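Local coordinates for cytoplasmic protein (Cryptococcus neoformans var. grubii serotype A, PDB 7LPO) that probably hydrolyses steryl beta-glucosides, releasing the sugar from the sterol, as a sterylglucosidase of glycoside hydrolase family 5, at residues L161-I166 and Q233-D238; W212-A217 and T365-H370. All blocks are in the same frame, centred on the assembly; numbering follows the deposited sequence.

Contact 1: L161-I166 and Q233-D238; sequences LYACGI and QDFLQD
Two apolar touches join Ala163 and Cys164, at the end of helix 159-163, to Phe235 and Leu236 near the start of helix 232-254. Cys164 points its sulfur at the CD1 methyl of Leu236, which comes at it obliquely, CD1 3.8 Å from SG. Beside it, the CB methyl of Ala163 approaches the Phe235 ring obliquely and lies 4.1 Å from CE1. The CA atoms of Ala163 and Leu236 are 8.5 Å apart, and the longer side chains of the second helix span the gap. CB of Phe235 already points across, and with CG anti to the backbone N (chi1 -174°) the ring carries on toward Ala163.

The position of Cys164 is set by the way the first helix stops. Gly165, with a phi of 76°, closes it in a Schellman motif: Ile166 N returns to Leu161 O at 3.1 Å and Gly165 N to Tyr162 O at 2.9 Å. Arg357 binds two carbonyls of this helix end, NH2 on Tyr162 O and NH1 on Ala163 O. Further out, Ile227 of strand 226-227 packs on both Ala163 and Phe235, while Ile211 and Phe214 of helix 206-221 lie against Cys164 and Phe215 of the same helix lies against Leu236.

Between the segments the contact is therefore purely van der Waals, with 119 Å² buried in all. Carbon and sulfur are all the two segments offer each other here, so the fit is one of shape, while the polar bonds lie at the helix end.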
# COMPACT_ATOMS: atom_id res chain seq x y z
N LEU A 161 15.32 15.03 6.02
CA LEU A 161 14.90 16.41 5.79
C LEU A 161 16.08 17.37 5.90
O LEU A 161 16.27 18.25 5.05
CB LEU A 161 13.82 16.80 6.80
CG LEU A 161 12.38 16.43 6.46
CD1 LEU A 161 12.24 14.93 6.50
CD2 LEU A 161 11.41 17.08 7.43
N TYR A 162 16.88 17.23 6.96
CA TYR A 162 18.06 18.06 7.11
C TYR A 162 19.03 17.84 5.97
O TYR A 162 19.62 18.80 5.45
CB TYR A 162 18.73 17.77 8.45
CG TYR A 162 17.98 18.31 9.63
CD1 TYR A 162 17.97 19.67 9.89
CD2 TYR A 162 17.29 17.47 10.47
CE1 TYR A 162 17.31 20.18 10.97
CE2 TYR A 162 16.62 17.98 11.57
CZ TYR A 162 16.64 19.33 11.81
OH TYR A 162 15.97 19.83 12.90
N ALA A 163 19.20 16.59 5.54
CA ALA A 163 20.07 16.33 4.39
C ALA A 163 19.61 17.09 3.16
O ALA A 163 20.45 17.52 2.35
CB ALA A 163 20.13 14.83 4.11
N CYS A 164 18.30 17.30 3.01
CA CYS A 164 17.72 18.04 1.89
C CYS A 164 17.69 19.55 2.12
O CYS A 164 17.16 20.28 1.28
CB CYS A 164 16.30 17.54 1.61
SG CYS A 164 16.27 15.83 0.99
N GLY A 165 18.27 20.03 3.22
CA GLY A 165 18.35 21.45 3.47
C GLY A 165 17.06 22.07 3.93
O GLY A 165 16.85 23.27 3.72
N ILE A 166 16.18 21.30 4.56
CA ILE A 166 14.86 21.74 4.96
C ILE A 166 14.84 21.82 6.47
O ILE A 166 15.32 20.91 7.15
CB ILE A 166 13.77 20.77 4.45
CG1 ILE A 166 13.53 20.98 2.95
CG2 ILE A 166 12.47 20.96 5.20
CD1 ILE A 166 12.85 19.81 2.27
N GLN A 233 20.73 12.79 -4.79
CA GLN A 233 19.99 11.64 -5.31
C GLN A 233 20.64 10.32 -4.89
O GLN A 233 19.95 9.40 -4.44
CB GLN A 233 19.88 11.73 -6.83
CG GLN A 233 19.27 10.51 -7.49
CD GLN A 233 19.39 10.53 -9.01
OE1 GLN A 233 19.49 11.59 -9.63
NE2 GLN A 233 19.39 9.34 -9.63
N ASP A 234 21.96 10.22 -5.04
CA ASP A 234 22.66 8.99 -4.67
C ASP A 234 22.71 8.82 -3.15
O ASP A 234 22.51 7.72 -2.63
CB ASP A 234 24.07 8.98 -5.26
CG ASP A 234 24.07 8.62 -6.75
OD1 ASP A 234 23.18 7.87 -7.20
OD2 ASP A 234 24.96 9.12 -7.49
N PHE A 235 22.98 9.91 -2.43
CA PHE A 235 22.98 9.85 -0.98
C PHE A 235 21.67 9.26 -0.46
O PHE A 235 21.67 8.28 0.29
CB PHE A 235 23.22 11.27 -0.43
CG PHE A 235 23.38 11.34 1.06
CD1 PHE A 235 22.27 11.49 1.88
CD2 PHE A 235 24.63 11.27 1.64
CE1 PHE A 235 22.42 11.57 3.25
CE2 PHE A 235 24.78 11.34 3.01
CZ PHE A 235 23.68 11.49 3.81
N LEU A 236 20.53 9.82 -0.88
CA LEU A 236 19.25 9.33 -0.37
C LEU A 236 18.97 7.91 -0.84
O LEU A 236 18.59 7.05 -0.04
CB LEU A 236 18.11 10.27 -0.80
CG LEU A 236 18.15 11.68 -0.21
CD1 LEU A 236 17.05 12.59 -0.76
CD2 LEU A 236 18.07 11.62 1.31
N GLN A 237 19.15 7.62 -2.14
CA GLN A 237 18.82 6.28 -2.63
C GLN A 237 19.75 5.23 -2.01
O GLN A 237 19.30 4.15 -1.63
CB GLN A 237 18.91 6.23 -4.16
CG GLN A 237 17.78 6.94 -4.88
CD GLN A 237 17.57 6.44 -6.32
OE1 GLN A 237 17.68 5.24 -6.60
NE2 GLN A 237 17.24 7.36 -7.22
N ASP A 238 21.05 5.53 -1.91
CA ASP A 238 21.99 4.56 -1.36
C ASP A 238 21.69 4.26 0.11
O ASP A 238 21.82 3.12 0.55
CB ASP A 238 23.43 5.07 -1.50
CG ASP A 238 23.94 5.01 -2.92
OD1 ASP A 238 23.22 4.52 -3.81
OD2 ASP A 238 25.08 5.47 -3.16

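Contact 2: W212-A217 and T365-H370; sequences WTFFFA and TCIWAH
The indole of Trp368 and the ring of Phe214 account for most of this contact, with Thr213 as the third partner. Trp368 points the far corner of its six-membered ring at helix 206-221, where CH2 meets the Thr213 methyl CG2 at 3.6 Å and Phe214 CE1 at 3.9 Å. The two rings meet obliquely, their planes 42° apart and their centroids separated by 5.7 Å. Phe214 extends past the indole to Ile367, whose CG2 is 3.9 Å from Phe214 CZ and also sits over one face of the Trp368 indole, offset toward the rim. One methyl thus touches both rings. With OG1 beside the backbone N (chi1 -58°), Thr213 turns its methyl to the indole and its hydroxyl to Gln209 O and Leu276 N; Trp368 NE1 is held by Thr210 OG1.

Cys366 N-caps the short helix carrying Trp368, its SG accepting from Ala369 N at 3.5 Å. The result is buried packing of a short, weakly bonded helix on helix 206-221. It joins the connections that follow strands 137-143 and 263-267 of what is, as in family 5 enzymes, probably a TIM barrel.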
# COMPACT_ATOMS: atom_id res chain seq x y z
N TRP A 212 11.23 14.45 -3.32
CA TRP A 212 11.09 13.39 -4.30
C TRP A 212 11.87 13.69 -5.58
O TRP A 212 12.37 12.77 -6.22
CB TRP A 212 9.62 13.15 -4.61
CG TRP A 212 8.89 12.41 -3.54
CD1 TRP A 212 7.89 12.88 -2.76
CD2 TRP A 212 9.12 11.05 -3.13
NE1 TRP A 212 7.47 11.90 -1.89
CE2 TRP A 212 8.22 10.77 -2.09
CE3 TRP A 212 10.01 10.05 -3.54
CZ2 TRP A 212 8.16 9.53 -1.47
CZ3 TRP A 212 9.95 8.81 -2.92
CH2 TRP A 212 9.03 8.56 -1.89
N THR A 213 11.96 14.97 -5.97
CA THR A 213 12.79 15.32 -7.12
C THR A 213 14.26 15.03 -6.83
O THR A 213 14.99 14.53 -7.70
CB THR A 213 12.58 16.79 -7.47
OG1 THR A 213 11.20 17.05 -7.76
CG2 THR A 213 13.38 17.20 -8.69
N PHE A 214 14.71 15.34 -5.61
CA PHE A 214 16.04 14.94 -5.16
C PHE A 214 16.22 13.43 -5.27
O PHE A 214 17.15 12.93 -5.91
CB PHE A 214 16.27 15.40 -3.71
CG PHE A 214 16.54 16.88 -3.54
CD1 PHE A 214 16.76 17.72 -4.62
CD2 PHE A 214 16.59 17.44 -2.27
CE1 PHE A 214 17.04 19.08 -4.43
CE2 PHE A 214 16.85 18.80 -2.08
CZ PHE A 214 17.07 19.61 -3.16
N PHE A 215 15.30 12.68 -4.64
CA PHE A 215 15.46 11.23 -4.52
C PHE A 215 15.63 10.55 -5.87
O PHE A 215 16.53 9.71 -6.04
CB PHE A 215 14.25 10.65 -3.78
CG PHE A 215 14.38 9.19 -3.41
CD1 PHE A 215 15.10 8.81 -2.28
CD2 PHE A 215 13.78 8.20 -4.18
CE1 PHE A 215 15.22 7.49 -1.92
CE2 PHE A 215 13.90 6.87 -3.82
CZ PHE A 215 14.63 6.52 -2.68
N PHE A 216 14.77 10.86 -6.83
CA PHE A 216 14.73 10.14 -8.09
C PHE A 216 15.52 10.81 -9.20
O PHE A 216 15.88 10.13 -10.16
CB PHE A 216 13.29 9.98 -8.59
CG PHE A 216 12.52 8.93 -7.88
CD1 PHE A 216 12.93 7.61 -7.91
CD2 PHE A 216 11.38 9.25 -7.17
CE1 PHE A 216 12.22 6.64 -7.25
CE2 PHE A 216 10.66 8.28 -6.52
CZ PHE A 216 11.08 6.97 -6.56
N ALA A 217 15.80 12.12 -9.10
CA ALA A 217 16.38 12.82 -10.23
C ALA A 217 17.24 14.01 -9.83
O ALA A 217 17.40 14.93 -10.65
CB ALA A 217 15.25 13.29 -11.18
N THR A 365 18.05 29.56 1.25
CA THR A 365 17.35 30.17 0.13
C THR A 365 16.84 29.04 -0.75
O THR A 365 17.24 27.88 -0.59
CB THR A 365 18.28 31.14 -0.61
OG1 THR A 365 17.54 31.85 -1.62
CG2 THR A 365 19.43 30.41 -1.26
N CYS A 366 15.93 29.37 -1.66
CA CYS A 366 15.28 28.34 -2.47
C CYS A 366 16.29 27.66 -3.37
O CYS A 366 17.01 28.31 -4.14
CB CYS A 366 14.17 28.95 -3.32
SG CYS A 366 13.31 27.76 -4.36
N ILE A 367 16.34 26.32 -3.30
CA ILE A 367 17.27 25.56 -4.11
C ILE A 367 16.87 25.57 -5.58
O ILE A 367 17.74 25.42 -6.45
CB ILE A 367 17.39 24.12 -3.56
CG1 ILE A 367 18.62 23.42 -4.13
CG2 ILE A 367 16.13 23.31 -3.85
CD1 ILE A 367 19.95 24.12 -3.76
N TRP A 368 15.59 25.80 -5.89
CA TRP A 368 15.16 25.83 -7.29
C TRP A 368 15.47 27.17 -7.93
O TRP A 368 15.89 27.22 -9.09
CB TRP A 368 13.67 25.50 -7.37
CG TRP A 368 13.41 24.17 -6.75
CD1 TRP A 368 12.59 23.90 -5.70
CD2 TRP A 368 14.01 22.92 -7.13
NE1 TRP A 368 12.64 22.56 -5.39
CE2 TRP A 368 13.49 21.94 -6.26
CE3 TRP A 368 14.92 22.54 -8.11
CZ2 TRP A 368 13.86 20.60 -6.36
CZ3 TRP A 368 15.28 21.22 -8.21
CH2 TRP A 368 14.75 20.27 -7.34
N ALA A 369 15.31 28.26 -7.17
CA ALA A 369 15.84 29.54 -7.61
C ALA A 369 17.34 29.46 -7.84
O ALA A 369 17.87 30.03 -8.80
CB ALA A 369 15.51 30.63 -6.58
N HIS A 370 18.04 28.74 -6.96
CA HIS A 370 19.48 28.62 -7.06
C HIS A 370 19.90 27.87 -8.31
O HIS A 370 21.04 28.01 -8.75
CB HIS A 370 20.03 27.92 -5.82
CG HIS A 370 21.52 27.95 -5.73
ND1 HIS A 370 22.24 29.13 -5.76
CD2 HIS A 370 22.43 26.96 -5.60
CE1 HIS A 370 23.52 28.85 -5.65
NE2 HIS A 370 23.67 27.55 -5.56

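Contacts 1 and 2 are neighbours, their centres about 10 Å apart, and helix 206-221 ties them together. Phe214, which carries much of contact 2, also packs on Leu236 and Cys164 of contact 1, so the two apolar contacts share a side chain. Alongside, Gln237 NE2 lies 2.7 Å from Phe215 O, a probable hydrogen bond. Along the chain, 212-217 falls between the two halves of contact 1. Segments 161-166, 212-217 and 233-238 all belong to the connection between barrel strands 137-143 and 263-267, which contact 1 packs on itself and contact 2 joins to the next, through 365-370. The contact centres lie about 23 and 26 Å from the centre of the chain.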